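Long-range contacts in putative methyl-accepting chemotaxis signal transduction protein (Campylobacter jejuni subsp. jejuni serotype O:2, PDB 4XMR), which probably acts as a chemotaxis receptor whose tandem PAS sensory domain binds isoleucine and passes the signal on across the membrane: residues B[136-141]-B[160-165]; B[224-229]-B[239-244]; B[81-86]-B[152-157]. One frame throughout, in Å; residues are numbered along the deposited sequence.

Along the chain, contacts 1 and 3 interleave, with segments 81-86, 136-141, 152-157 and 160-165 following one another, whereas contact 2 opens only after both have closed. Contacts 1 and 3 share strand 152-162, which pairs with strand 139-149 in the one and strand 80-84 in the other, and their centres lie 20 Å apart. They meet at the isoleucine pocket, where Asp160 OD1 and Tyr82 OH are 2.7 Å apart, a probable hydrogen bond. Contact 2 belongs to a second antiparallel sheet, its centre 30 Å from contact 1 and 46 Å from contact 3. The two sheets fit the tandem PAS architecture, with isoleucine bound at the first and helix 9-48 running along both.

Contact 1 (B[136-141]-B[160-165]). With ILE (isoleucine), chain E.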
ATOM      1  N   LEU B 136     -17.897   6.936  15.726  1.00 19.36           N
ATOM      2  CA  LEU B 136     -16.616   7.432  16.218  1.00 21.33           C
ATOM      3  C   LEU B 136     -16.283   8.845  15.751  1.00 22.38           C
ATOM      4  O   LEU B 136     -15.266   9.413  16.154  1.00 23.71           O
ATOM      5  CB  LEU B 136     -15.490   6.464  15.853  1.00 22.37           C
ATOM      6  CG  LEU B 136     -15.644   5.085  16.505  1.00 22.21           C
ATOM      7  CD1 LEU B 136     -14.546   4.137  16.028  1.00 24.37           C
ATOM      8  CD2 LEU B 136     -15.642   5.192  18.026  1.00 26.35           C
ATOM      9  N   LYS B 137     -17.137   9.402  14.900  1.00 20.22           N
ATOM     10  CA  LYS B 137     -17.019  10.801  14.485  1.00 20.53           C
ATOM     11  C   LYS B 137     -15.659  11.117  13.860  1.00 24.24           C
ATOM     12  O   LYS B 137     -15.049  12.154  14.136  1.00 24.01           O
ATOM     13  CB  LYS B 137     -17.329  11.747  15.651  1.00 23.97           C
ATOM     14  CG  LYS B 137     -18.740  11.591  16.199  1.00 23.98           C
ATOM     15  CD  LYS B 137     -19.784  11.946  15.148  1.00 21.64           C
ATOM     16  CE  LYS B 137     -21.198  11.708  15.663  1.00 23.69           C
ATOM     17  NZ  LYS B 137     -22.221  12.140  14.672  1.00 30.31           N
ATOM     18  N   GLN B 138     -15.186  10.195  13.032  1.00 20.80           N
ATOM     19  CA  GLN B 138     -14.052  10.451  12.161  1.00 20.03           C
ATOM     20  C   GLN B 138     -14.546  10.326  10.738  1.00 18.19           C
ATOM     21  O   GLN B 138     -15.471   9.563  10.460  1.00 17.21           O
ATOM     22  CB  GLN B 138     -12.947   9.429  12.387  1.00 21.54           C
ATOM     23  CG  GLN B 138     -12.287   9.485  13.744  1.00 23.44           C
ATOM     24  CD  GLN B 138     -11.167   8.480  13.842  1.00 24.48           C
ATOM     25  OE1 GLN B 138     -10.406   8.297  12.889  1.00 24.20           O
ATOM     26  NE2 GLN B 138     -11.073   7.802  14.976  1.00 25.91           N
ATOM     27  N   TYR B 139     -13.927  11.070   9.830  1.00 19.49           N
ATOM     28  CA  TYR B 139     -14.272  10.937   8.425  1.00 18.92           C
ATOM     29  C   TYR B 139     -13.773   9.604   7.906  1.00 17.70           C
ATOM     30  O   TYR B 139     -12.613   9.232   8.114  1.00 17.47           O
ATOM     31  CB  TYR B 139     -13.721  12.115   7.621  1.00 21.36           C
ATOM     32  CG  TYR B 139     -14.323  13.406   8.109  1.00 25.38           C
ATOM     33  CD1 TYR B 139     -15.558  13.833   7.645  1.00 27.18           C
ATOM     34  CD2 TYR B 139     -13.684  14.169   9.080  1.00 28.14           C
ATOM     35  CE1 TYR B 139     -16.128  15.003   8.110  1.00 32.89           C
ATOM     36  CE2 TYR B 139     -14.247  15.336   9.553  1.00 34.56           C
ATOM     37  CZ  TYR B 139     -15.468  15.748   9.061  1.00 34.54           C
ATOM     38  OH  TYR B 139     -16.032  16.908   9.528  1.00 46.18           O
ATOM     39  N   VAL B 140     -14.673   8.866   7.264  1.00 16.16           N
ATOM     40  CA  VAL B 140     -14.347   7.540   6.764  1.00 15.48           C
ATOM     41  C   VAL B 140     -14.803   7.362   5.326  1.00 15.18           C
ATOM     42  O   VAL B 140     -15.724   8.040   4.845  1.00 16.55           O
ATOM     43  CB  VAL B 140     -14.992   6.411   7.615  1.00 15.16           C
ATOM     44  CG1 VAL B 140     -14.454   6.425   9.038  1.00 16.02           C
ATOM     45  CG2 VAL B 140     -16.510   6.544   7.606  1.00 17.58           C
ATOM     46  N   ILE B 141     -14.130   6.446   4.645  1.00 14.31           N
ATOM     47  CA  ILE B 141     -14.620   5.902   3.397  1.00 13.84           C
ATOM     48  C   ILE B 141     -15.089   4.495   3.717  1.00 13.44           C
ATOM     49  O   ILE B 141     -14.371   3.719   4.377  1.00 13.67           O
ATOM     50  CB  ILE B 141     -13.502   5.831   2.354  1.00 14.90           C
ATOM     51  CG1 ILE B 141     -13.057   7.250   1.974  1.00 17.27           C
ATOM     52  CG2 ILE B 141     -13.958   5.036   1.126  1.00 14.54           C
ATOM     53  CD1 ILE B 141     -11.681   7.303   1.327  1.00 18.60           C
ATOM     54  N   ASP B 160     -15.059   0.418   7.331  1.00  9.90           N
ATOM     55  CA  ASP B 160     -14.761   1.845   7.374  1.00 10.59           C
ATOM     56  C   ASP B 160     -13.265   2.051   7.534  1.00 10.48           C
ATOM     57  O   ASP B 160     -12.658   1.570   8.507  1.00 11.27           O
ATOM     58  CB  ASP B 160     -15.442   2.551   8.556  1.00 10.97           C
ATOM     59  CG  ASP B 160     -16.959   2.533   8.495  1.00 12.99           C
ATOM     60  OD1 ASP B 160     -17.543   2.213   7.442  1.00 12.72           O
ATOM     61  OD2 ASP B 160     -17.565   2.861   9.536  1.00 12.43           O
ATOM     62  N   ILE B 161     -12.677   2.766   6.582  1.00 11.91           N
ATOM     63  CA  ILE B 161     -11.275   3.154   6.650  1.00 12.35           C
ATOM     64  C   ILE B 161     -11.224   4.685   6.790  1.00 13.51           C
ATOM     65  O   ILE B 161     -11.858   5.386   6.015  1.00 14.75           O
ATOM     66  CB  ILE B 161     -10.509   2.710   5.371  1.00 13.29           C
ATOM     67  CG1 ILE B 161     -10.734   1.213   5.061  1.00 14.09           C
ATOM     68  CG2 ILE B 161      -9.029   3.089   5.470  1.00 13.50           C
ATOM     69  CD1 ILE B 161     -10.252   0.259   6.139  1.00 14.43           C
ATOM     70  N   PRO B 162     -10.495   5.209   7.788  1.00 15.31           N
ATOM     71  CA  PRO B 162     -10.442   6.671   7.918  1.00 16.16           C
ATOM     72  C   PRO B 162      -9.900   7.315   6.647  1.00 16.07           C
ATOM     73  O   PRO B 162      -8.896   6.852   6.097  1.00 15.85           O
ATOM     74  CB  PRO B 162      -9.455   6.892   9.070  1.00 18.58           C
ATOM     75  CG  PRO B 162      -9.542   5.628   9.874  1.00 19.94           C
ATOM     76  CD  PRO B 162      -9.712   4.537   8.837  1.00 17.23           C
ATOM     77  N   SER B 163     -10.576   8.352   6.165  1.00 15.72           N
ATOM     78  CA  SER B 163     -10.090   9.060   4.993  1.00 15.09           C
ATOM     79  C   SER B 163      -8.716   9.683   5.263  1.00 14.75           C
ATOM     80  O   SER B 163      -7.933   9.896   4.335  1.00 14.19           O
ATOM     81  CB  SER B 163     -11.108  10.091   4.493  1.00 22.49           C
ATOM     82  OG  SER B 163     -11.558  10.926   5.533  1.00 24.26           O
ATOM     83  N   GLU B 164      -8.415   9.931   6.534  1.00 14.55           N
ATOM     84  CA  GLU B 164      -7.100  10.410   6.934  1.00 14.56           C
ATOM     85  C   GLU B 164      -5.977   9.454   6.513  1.00 14.61           C
ATOM     86  O   GLU B 164      -4.854   9.891   6.269  1.00 15.27           O
ATOM     87  CB  GLU B 164      -7.067  10.675   8.443  1.00 18.25           C
ATOM     88  CG  GLU B 164      -5.825  11.408   8.915  1.00 19.82           C
ATOM     89  CD  GLU B 164      -5.868  11.748  10.392  1.00 23.13           C
ATOM     90  OE1 GLU B 164      -6.856  11.391  11.066  1.00 24.15           O
ATOM     91  OE2 GLU B 164      -4.907  12.377  10.873  1.00 28.38           O
ATOM     92  N   ASP B 165      -6.285   8.161   6.385  1.00 14.04           N
ATOM     93  CA  ASP B 165      -5.281   7.220   5.906  1.00 14.46           C
ATOM     94  C   ASP B 165      -4.861   7.541   4.475  1.00 13.79           C
ATOM     95  O   ASP B 165      -3.681   7.462   4.136  1.00 14.05           O
ATOM     96  CB  ASP B 165      -5.791   5.776   5.956  1.00 14.88           C
ATOM     97  CG  ASP B 165      -5.896   5.231   7.352  1.00 18.11           C
ATOM     98  OD1 ASP B 165      -5.558   5.943   8.322  1.00 22.86           O
ATOM     99  OD2 ASP B 165      -6.312   4.059   7.460  1.00 19.48           O
TER
HETATM  100  N   ILE E 301     -19.867   4.281   9.421  1.00 18.04           N
HETATM  101  CA  ILE E 301     -21.179   3.653   9.422  1.00 18.60           C
HETATM  102  C   ILE E 301     -22.230   4.753   9.481  1.00 19.77           C
HETATM  103  O   ILE E 301     -23.368   4.564   9.069  1.00 22.92           O
HETATM  104  CB  ILE E 301     -21.331   2.647  10.593  1.00 16.76           C
HETATM  105  CG1 ILE E 301     -22.562   1.763  10.372  1.00 19.03           C
HETATM  106  CG2 ILE E 301     -21.387   3.360  11.937  1.00 21.05           C
HETATM  107  CD1 ILE E 301     -22.648   0.575  11.313  1.00 21.36           C
HETATM  108  OXT ILE E 301     -21.933   5.869   9.914  1.00 19.87           O
HETATM  109  O   HOH W   1      -9.552  10.487  11.207  1.00 23.45           O
HETATM  110  O   HOH W   2     -10.375  10.541   8.692  1.00 18.45           O
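Ile141 and Ile161 form an antiparallel hydrogen-bonded pair, and this is the tight end of the contact: Ile141 N lies 2.9 Å from Ile161 O, and the return bond from Ile161 N to Ile141 O is nearly straight at 174°. One step along, Val140 faces Pro162 across a CA-CA gap of 4.2 Å. The Val140 side chain leans over Asp160, CB to CB 4.0 Å, while its CG2 lies against the carboxylate carbon. With CG beside its own backbone N (chi1 -64°), the Asp160 carboxylate reaches the bound isoleucine, whose amino N gives a hydrogen bond to OD2 at 2.7 Å. OD1 bonds Tyr82 OH, also in the pocket, and Thr142 OG1, while OD2 also takes Asn80 ND2, so both carboxylate oxygens are held. Toward solvent the pairing opens out. Tyr139 O receives Ser163 N (3.0 Å) from above its carbonyl plane, and a water bridges the same oxygen to Glu164 N. Gln138 OE1 and Glu164 OE1 meet through a second water. On the other edge of strand 139-149, strand 126-132 pairs with Val140 through the backbone of Tyr131. Phe32 of helix 9-48 packs on Ile141 and Ile161; strand 152-162 then runs straight into helix 163-171.

Contact 2 (B[224-229]-B[239-244]); sequences EERLGA and CITESA
Leu227 with Glu242 and Ala229 with Ile240 are antiparallel hydrogen-bonded pairs, between which Gly228 faces Thr241 at a CA-CA distance of 4.1 Å. The short strand axes run at 154° to each other, and Leu227 N reaches Glu242 O at 2.8 Å. Past this ladder, Ala244 N bonds Glu225 O, so the pairing extends to the first turn of the following helix. The Arg226 guanidinium carries the side-chain bonding across the strands. Its chain bends at chi3 (62°) and brings the guanidinium across the neighbouring strand, where NH2 gives Thr241 OG1 a straight bond of 2.9 Å in the guanidinium plane. NH1 forms a salt bridge with Glu224 OE2, also 2.9 Å, meeting that oxygen from above the carboxylate plane. One guanidinium face lies over the peptide between Glu242 and Ser243, offset toward its rim, with Ser243 N 3.3 Å above the plane. NE goes to Tyr219 OH, and a water joins NH2 to Glu242 OE1, which also accepts Ser243 N. Thus every guanidinium nitrogen has a partner. Ser243 occupies the N-cap, its OG bonded to Asp245 N. Strands 224-233 and 236-243 form a beta hairpin stapled by the Cys230-Cys239 disulfide, within a five-stranded antiparallel sheet consistent with the second PAS-like module.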
ATOM      1  N   GLU B 224       0.248  35.329  -8.714  1.00 30.85           N
ATOM      2  CA  GLU B 224       1.384  34.479  -9.061  1.00 26.32           C
ATOM      3  C   GLU B 224       1.010  33.533 -10.192  1.00 24.63           C
ATOM      4  O   GLU B 224       0.042  32.777 -10.075  1.00 24.38           O
ATOM      5  CB  GLU B 224       1.856  33.656  -7.861  1.00 28.77           C
ATOM      6  CG  GLU B 224       2.890  32.594  -8.241  1.00 38.64           C
ATOM      7  CD  GLU B 224       3.228  31.652  -7.102  1.00 35.27           C
ATOM      8  OE1 GLU B 224       4.385  31.683  -6.632  1.00 51.41           O
ATOM      9  OE2 GLU B 224       2.345  30.875  -6.688  1.00 30.19           O
ATOM     10  N   GLU B 225       1.775  33.574 -11.281  1.00 21.28           N
ATOM     11  CA  GLU B 225       1.579  32.634 -12.384  1.00 20.98           C
ATOM     12  C   GLU B 225       2.028  31.240 -11.980  1.00 18.10           C
ATOM     13  O   GLU B 225       3.087  31.075 -11.387  1.00 18.28           O
ATOM     14  CB  GLU B 225       2.356  33.074 -13.625  1.00 24.12           C
ATOM     15  CG  GLU B 225       1.784  34.288 -14.326  1.00 32.23           C
ATOM     16  CD  GLU B 225       0.409  34.037 -14.912  1.00 35.65           C
ATOM     17  OE1 GLU B 225       0.088  32.870 -15.220  1.00 36.29           O
ATOM     18  OE2 GLU B 225      -0.355  35.014 -15.064  1.00 42.31           O
ATOM     19  N   ARG B 226       1.221  30.244 -12.324  1.00 16.05           N
ATOM     20  CA  ARG B 226       1.509  28.857 -11.984  1.00 15.09           C
ATOM     21  C   ARG B 226       1.222  27.952 -13.179  1.00 14.61           C
ATOM     22  O   ARG B 226       0.572  28.361 -14.155  1.00 17.49           O
ATOM     23  CB  ARG B 226       0.676  28.419 -10.769  1.00 16.49           C
ATOM     24  CG  ARG B 226       0.938  29.249  -9.508  1.00 17.20           C
ATOM     25  CD  ARG B 226       0.197  28.725  -8.280  1.00 18.03           C
ATOM     26  NE  ARG B 226       0.621  27.367  -7.944  1.00 17.48           N
ATOM     27  CZ  ARG B 226       1.722  27.050  -7.261  1.00 16.17           C
ATOM     28  NH1 ARG B 226       2.546  27.992  -6.810  1.00 19.62           N
ATOM     29  NH2 ARG B 226       2.000  25.774  -7.025  1.00 17.00           N
ATOM     30  N   LEU B 227       1.721  26.725 -13.101  1.00 13.42           N
ATOM     31  CA  LEU B 227       1.460  25.714 -14.108  1.00 13.11           C
ATOM     32  C   LEU B 227       0.905  24.494 -13.395  1.00 12.36           C
ATOM     33  O   LEU B 227       1.403  24.084 -12.336  1.00 15.01           O
ATOM     34  CB  LEU B 227       2.742  25.333 -14.845  1.00 16.07           C
ATOM     35  CG  LEU B 227       2.499  24.493 -16.105  1.00 17.96           C
ATOM     36  CD1 LEU B 227       1.987  25.365 -17.260  1.00 20.16           C
ATOM     37  CD2 LEU B 227       3.761  23.758 -16.513  1.00 21.58           C
ATOM     38  N   GLY B 228      -0.121  23.891 -13.973  1.00 12.59           N
ATOM     39  CA  GLY B 228      -0.737  22.743 -13.346  1.00 14.98           C
ATOM     40  C   GLY B 228      -1.196  21.703 -14.341  1.00 12.25           C
ATOM     41  O   GLY B 228      -1.319  21.984 -15.538  1.00 12.41           O
ATOM     42  N   ALA B 229      -1.460  20.500 -13.840  1.00 12.13           N
ATOM     43  CA  ALA B 229      -2.152  19.481 -14.611  1.00 11.57           C
ATOM     44  C   ALA B 229      -2.974  18.676 -13.624  1.00 11.84           C
ATOM     45  O   ALA B 229      -2.555  18.461 -12.473  1.00 12.64           O
ATOM     46  CB  ALA B 229      -1.173  18.578 -15.337  1.00 13.73           C
ATOM     47  N   CYS B 239      -4.294  16.587  -8.809  1.00  9.66           N
ATOM     48  CA  CYS B 239      -3.575  17.672  -9.483  1.00 11.11           C
ATOM     49  C   CYS B 239      -2.136  17.785  -9.003  1.00 10.00           C
ATOM     50  O   CYS B 239      -1.799  17.365  -7.881  1.00 11.29           O
ATOM     51  CB  CYS B 239      -4.248  19.016  -9.201  1.00 12.90           C
ATOM     52  SG  CYS B 239      -5.953  19.178  -9.766  1.00 14.91           S
ATOM     53  N   ILE B 240      -1.298  18.369  -9.854  1.00 10.18           N
ATOM     54  CA  ILE B 240       0.036  18.807  -9.475  1.00 10.23           C
ATOM     55  C   ILE B 240       0.202  20.231  -9.993  1.00 10.77           C
ATOM     56  O   ILE B 240      -0.214  20.554 -11.117  1.00 12.23           O
ATOM     57  CB  ILE B 240       1.125  17.852 -10.028  1.00 10.46           C
ATOM     58  CG1 ILE B 240       2.473  18.143  -9.379  1.00 12.14           C
ATOM     59  CG2 ILE B 240       1.194  17.892 -11.567  1.00 12.05           C
ATOM     60  CD1 ILE B 240       3.509  17.066  -9.651  1.00 12.49           C
ATOM     61  N   THR B 241       0.762  21.109  -9.172  1.00 10.85           N
ATOM     62  CA  THR B 241       1.001  22.468  -9.634  1.00 10.69           C
ATOM     63  C   THR B 241       2.353  22.963  -9.155  1.00 10.91           C
ATOM     64  O   THR B 241       2.891  22.467  -8.152  1.00 12.59           O
ATOM     65  CB  THR B 241      -0.078  23.477  -9.166  1.00 12.67           C
ATOM     66  OG1 THR B 241       0.044  23.703  -7.754  1.00 13.83           O
ATOM     67  CG2 THR B 241      -1.485  22.996  -9.499  1.00 14.38           C
ATOM     68  N   GLU B 242       2.890  23.939  -9.882  1.00 12.81           N
ATOM     69  CA  GLU B 242       4.153  24.548  -9.525  1.00 13.58           C
ATOM     70  C   GLU B 242       4.146  26.009  -9.933  1.00 13.33           C
ATOM     71  O   GLU B 242       3.459  26.396 -10.875  1.00 15.49           O
ATOM     72  CB  GLU B 242       5.307  23.828 -10.230  1.00 17.84           C
ATOM     73  CG  GLU B 242       6.687  24.273  -9.785  1.00 21.68           C
ATOM     74  CD  GLU B 242       6.886  24.176  -8.275  1.00 28.28           C
ATOM     75  OE1 GLU B 242       6.484  25.113  -7.549  1.00 30.20           O
ATOM     76  OE2 GLU B 242       7.457  23.169  -7.812  1.00 33.69           O
ATOM     77  N   SER B 243       4.912  26.824  -9.221  1.00 14.64           N
ATOM     78  CA  SER B 243       5.117  28.211  -9.622  1.00 16.17           C
ATOM     79  C   SER B 243       5.757  28.293 -11.008  1.00 13.26           C
ATOM     80  O   SER B 243       6.679  27.531 -11.320  1.00 14.92           O
ATOM     81  CB  SER B 243       6.028  28.911  -8.620  1.00 20.24           C
ATOM     82  OG  SER B 243       6.453  30.161  -9.109  1.00 28.51           O
ATOM     83  N   ALA B 244       5.297  29.233 -11.833  1.00 15.68           N
ATOM     84  CA  ALA B 244       5.905  29.448 -13.146  1.00 15.02           C
ATOM     85  C   ALA B 244       7.386  29.805 -13.009  1.00 14.87           C
ATOM     86  O   ALA B 244       8.192  29.497 -13.890  1.00 15.16           O
ATOM     87  CB  ALA B 244       5.158  30.538 -13.905  1.00 18.77           C
TER
HETATM   88  O   HOH W   3       5.623  32.266 -10.643  1.00 28.16           O
HETATM   89  O   HOH W   4       4.300  25.198  -5.478  1.00 44.34           O
HETATM   90  O   HOH W   5       2.786  21.222 -12.492  1.00 24.23           O

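Contact 3 (B[81-86]-B[152-157]); sequences VYLGLN and KIIGVL. With ILE (isoleucine), chain E.
Strands 80-84 and 152-162 lie side by side in the middle of the antiparallel sheet of the first PDC (PAS-like) module, and Tyr82, on the first of these strands, lines the isoleucine pocket. The backbone ladder is short: Gly84 N bonds Val156 O at 2.8 Å with an N-H...O angle of 166°, and Val156 N returns to Gly84 O at the same 2.8 Å, in the carbonyl plane. The next pair, Leu83 and Leu157, is non-hydrogen-bonded, with both side chains on one face of the sheet, where helices 9-48 and 58-76 cover them. Leu83 has CG trans to its backbone N (chi1 -177°), which lays CD1 along the backbone of the partner strand, 3.7 Å from Val156 C. Leu157 CD1 in turn rests 3.3 Å from Tyr82 O. Val156 points to the other face and packs on helix 114-120. Near the end of the pairing, Ile154 and Gly155 both face Ile147 in a classic beta bulge, and Gly155 CA comes 3.1 Å from Gly84 O. Leu85 starts out away from the partner strand, but its CD2 comes to 3.6 Å from Ile154 O. In the pocket, with Asp160 as partner of the Tyr82 hydroxyl, Trp115 meets the tyrosine ring edge-to-face. The end of the ligand side chain sits on the ring: isoleucine CD1 stands 3.6 Å above the centre of the Tyr82 ring.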
ATOM      1  N   VAL B  81     -15.707  -2.510  11.370  1.00  9.56           N
ATOM      2  CA  VAL B  81     -16.049  -3.591  10.455  1.00  8.62           C
ATOM      3  C   VAL B  81     -17.361  -4.164  10.965  1.00  8.97           C
ATOM      4  O   VAL B  81     -17.469  -4.453  12.155  1.00 10.34           O
ATOM      5  CB  VAL B  81     -14.947  -4.667  10.399  1.00  9.40           C
ATOM      6  CG1 VAL B  81     -15.365  -5.816   9.504  1.00 10.81           C
ATOM      7  CG2 VAL B  81     -13.638  -4.072   9.917  1.00 11.12           C
ATOM      8  N   TYR B  82     -18.362  -4.319  10.098  1.00  8.78           N
ATOM      9  CA  TYR B  82     -19.702  -4.602  10.580  1.00  9.32           C
ATOM     10  C   TYR B  82     -20.568  -5.337   9.580  1.00  9.46           C
ATOM     11  O   TYR B  82     -20.320  -5.303   8.368  1.00 10.56           O
ATOM     12  CB  TYR B  82     -20.405  -3.310  11.023  1.00 10.53           C
ATOM     13  CG  TYR B  82     -20.283  -2.159  10.058  1.00  9.91           C
ATOM     14  CD1 TYR B  82     -19.191  -1.302  10.126  1.00 10.73           C
ATOM     15  CD2 TYR B  82     -21.260  -1.911   9.094  1.00 10.08           C
ATOM     16  CE1 TYR B  82     -19.065  -0.232   9.254  1.00 11.49           C
ATOM     17  CE2 TYR B  82     -21.148  -0.841   8.221  1.00 11.55           C
ATOM     18  CZ  TYR B  82     -20.050  -0.006   8.308  1.00 10.92           C
ATOM     19  OH  TYR B  82     -19.961   1.059   7.439  1.00 12.55           O
ATOM     20  N   LEU B  83     -21.601  -5.989  10.104  1.00 11.00           N
ATOM     21  CA  LEU B  83     -22.632  -6.613   9.287  1.00 11.48           C
ATOM     22  C   LEU B  83     -23.982  -6.013   9.647  1.00 12.42           C
ATOM     23  O   LEU B  83     -24.459  -6.174  10.773  1.00 13.55           O
ATOM     24  CB  LEU B  83     -22.643  -8.131   9.491  1.00 12.34           C
ATOM     25  CG  LEU B  83     -23.646  -8.922   8.639  1.00 13.23           C
ATOM     26  CD1 LEU B  83     -23.347  -8.787   7.147  1.00 15.83           C
ATOM     27  CD2 LEU B  83     -23.692 -10.393   9.072  1.00 15.62           C
ATOM     28  N   GLY B  84     -24.574  -5.286   8.700  1.00 12.14           N
ATOM     29  CA  GLY B  84     -25.908  -4.734   8.885  1.00 13.29           C
ATOM     30  C   GLY B  84     -26.987  -5.715   8.470  1.00 14.07           C
ATOM     31  O   GLY B  84     -26.932  -6.264   7.386  1.00 14.70           O
ATOM     32  N   LEU B  85     -27.987  -5.911   9.323  1.00 20.43           N
ATOM     33  CA  LEU B  85     -29.068  -6.867   9.042  1.00 22.64           C
ATOM     34  C   LEU B  85     -30.347  -6.177   8.551  1.00 23.44           C
ATOM     35  O   LEU B  85     -30.540  -4.988   8.787  1.00 28.08           O
ATOM     36  CB  LEU B  85     -29.376  -7.689  10.301  1.00 24.57           C
ATOM     37  CG  LEU B  85     -28.173  -8.384  10.952  1.00 22.29           C
ATOM     38  CD1 LEU B  85     -28.562  -9.102  12.240  1.00 25.21           C
ATOM     39  CD2 LEU B  85     -27.487  -9.345   9.984  1.00 25.49           C
ATOM     40  N   ASN B  86     -31.233  -6.927   7.891  1.00 30.14           N
ATOM     41  CA  ASN B  86     -32.498  -6.355   7.417  1.00 35.17           C
ATOM     42  C   ASN B  86     -33.408  -5.876   8.542  1.00 34.56           C
ATOM     43  O   ASN B  86     -34.230  -4.979   8.346  1.00 43.74           O
ATOM     44  CB  ASN B  86     -33.261  -7.321   6.499  1.00 36.88           C
ATOM     45  CG  ASN B  86     -34.617  -6.768   6.059  1.00 45.45           C
ATOM     46  OD1 ASN B  86     -34.693  -5.766   5.345  1.00 34.55           O
ATOM     47  ND2 ASN B  86     -35.694  -7.421   6.492  1.00 45.33           N
ATOM     48  N   LYS B 152     -29.604 -16.154  -0.744  1.00 17.03           N
ATOM     49  CA  LYS B 152     -30.449 -15.379   0.161  1.00 17.82           C
ATOM     50  C   LYS B 152     -29.652 -14.292   0.863  1.00 16.10           C
ATOM     51  O   LYS B 152     -28.557 -14.538   1.366  1.00 16.52           O
ATOM     52  CB  LYS B 152     -31.096 -16.300   1.198  1.00 21.55           C
ATOM     53  CG  LYS B 152     -31.806 -17.504   0.588  1.00 28.30           C
ATOM     54  CD  LYS B 152     -33.319 -17.407   0.712  1.00 33.59           C
ATOM     55  CE  LYS B 152     -33.998 -18.496  -0.109  1.00 37.66           C
ATOM     56  NZ  LYS B 152     -35.340 -18.882   0.416  1.00 38.07           N
ATOM     57  N   ILE B 153     -30.201 -13.084   0.897  1.00 16.44           N
ATOM     58  CA  ILE B 153     -29.528 -11.974   1.547  1.00 16.49           C
ATOM     59  C   ILE B 153     -29.394 -12.232   3.044  1.00 15.38           C
ATOM     60  O   ILE B 153     -30.361 -12.583   3.723  1.00 19.54           O
ATOM     61  CB  ILE B 153     -30.255 -10.624   1.275  1.00 18.52           C
ATOM     62  CG1 ILE B 153     -29.460  -9.455   1.845  1.00 19.55           C
ATOM     63  CG2 ILE B 153     -31.690 -10.631   1.814  1.00 24.82           C
ATOM     64  CD1 ILE B 153     -28.133  -9.243   1.154  1.00 20.69           C
ATOM     65  N   ILE B 154     -28.171 -12.106   3.540  1.00 14.64           N
ATOM     66  CA  ILE B 154     -27.901 -12.218   4.965  1.00 16.07           C
ATOM     67  C   ILE B 154     -27.799 -10.822   5.582  1.00 16.69           C
ATOM     68  O   ILE B 154     -28.276 -10.562   6.690  1.00 18.39           O
ATOM     69  CB  ILE B 154     -26.591 -12.999   5.217  1.00 20.86           C
ATOM     70  CG1 ILE B 154     -26.721 -14.427   4.681  1.00 22.61           C
ATOM     71  CG2 ILE B 154     -26.210 -12.985   6.701  1.00 23.63           C
ATOM     72  CD1 ILE B 154     -27.963 -15.158   5.171  1.00 21.97           C
ATOM     73  N   GLY B 155     -27.181  -9.907   4.847  1.00 15.53           N
ATOM     74  CA  GLY B 155     -27.028  -8.560   5.334  1.00 14.76           C
ATOM     75  C   GLY B 155     -26.020  -7.849   4.479  1.00 12.54           C
ATOM     76  O   GLY B 155     -25.614  -8.362   3.436  1.00 14.68           O
ATOM     77  N   VAL B 156     -25.633  -6.661   4.913  1.00 11.85           N
ATOM     78  CA  VAL B 156     -24.653  -5.873   4.188  1.00 11.45           C
ATOM     79  C   VAL B 156     -23.406  -5.689   5.049  1.00 10.29           C
ATOM     80  O   VAL B 156     -23.468  -5.161   6.161  1.00 11.06           O
ATOM     81  CB  VAL B 156     -25.215  -4.506   3.760  1.00 13.84           C
ATOM     82  CG1 VAL B 156     -24.119  -3.680   3.106  1.00 14.92           C
ATOM     83  CG2 VAL B 156     -26.405  -4.702   2.801  1.00 16.24           C
ATOM     84  N   LEU B 157     -22.282  -6.159   4.526  1.00  9.41           N
ATOM     85  CA  LEU B 157     -20.979  -5.970   5.153  1.00  9.97           C
ATOM     86  C   LEU B 157     -20.485  -4.558   4.894  1.00  9.24           C
ATOM     87  O   LEU B 157     -20.584  -4.064   3.760  1.00 11.08           O
ATOM     88  CB  LEU B 157     -19.995  -6.954   4.547  1.00 10.59           C
ATOM     89  CG  LEU B 157     -18.532  -6.795   4.947  1.00 11.93           C
ATOM     90  CD1 LEU B 157     -18.336  -7.156   6.418  1.00 14.39           C
ATOM     91  CD2 LEU B 157     -17.653  -7.656   4.049  1.00 12.87           C
TER
HETATM   92  N   ILE E 301     -19.867   4.281   9.421  1.00 18.04           N
HETATM   93  CA  ILE E 301     -21.179   3.653   9.422  1.00 18.60           C
HETATM   94  C   ILE E 301     -22.230   4.753   9.481  1.00 19.77           C
HETATM   95  O   ILE E 301     -23.368   4.564   9.069  1.00 22.92           O
HETATM   96  CB  ILE E 301     -21.331   2.647  10.593  1.00 16.76           C
HETATM   97  CG1 ILE E 301     -22.562   1.763  10.372  1.00 19.03           C
HETATM   98  CG2 ILE E 301     -21.387   3.360  11.937  1.00 21.05           C
HETATM   99  CD1 ILE E 301     -22.648   0.575  11.313  1.00 21.36           C
HETATM  100  OXT ILE E 301     -21.933   5.869   9.914  1.00 19.87           O
HETATM  101  O   HOH W   6     -30.396  -8.806   6.511  1.00 29.25           O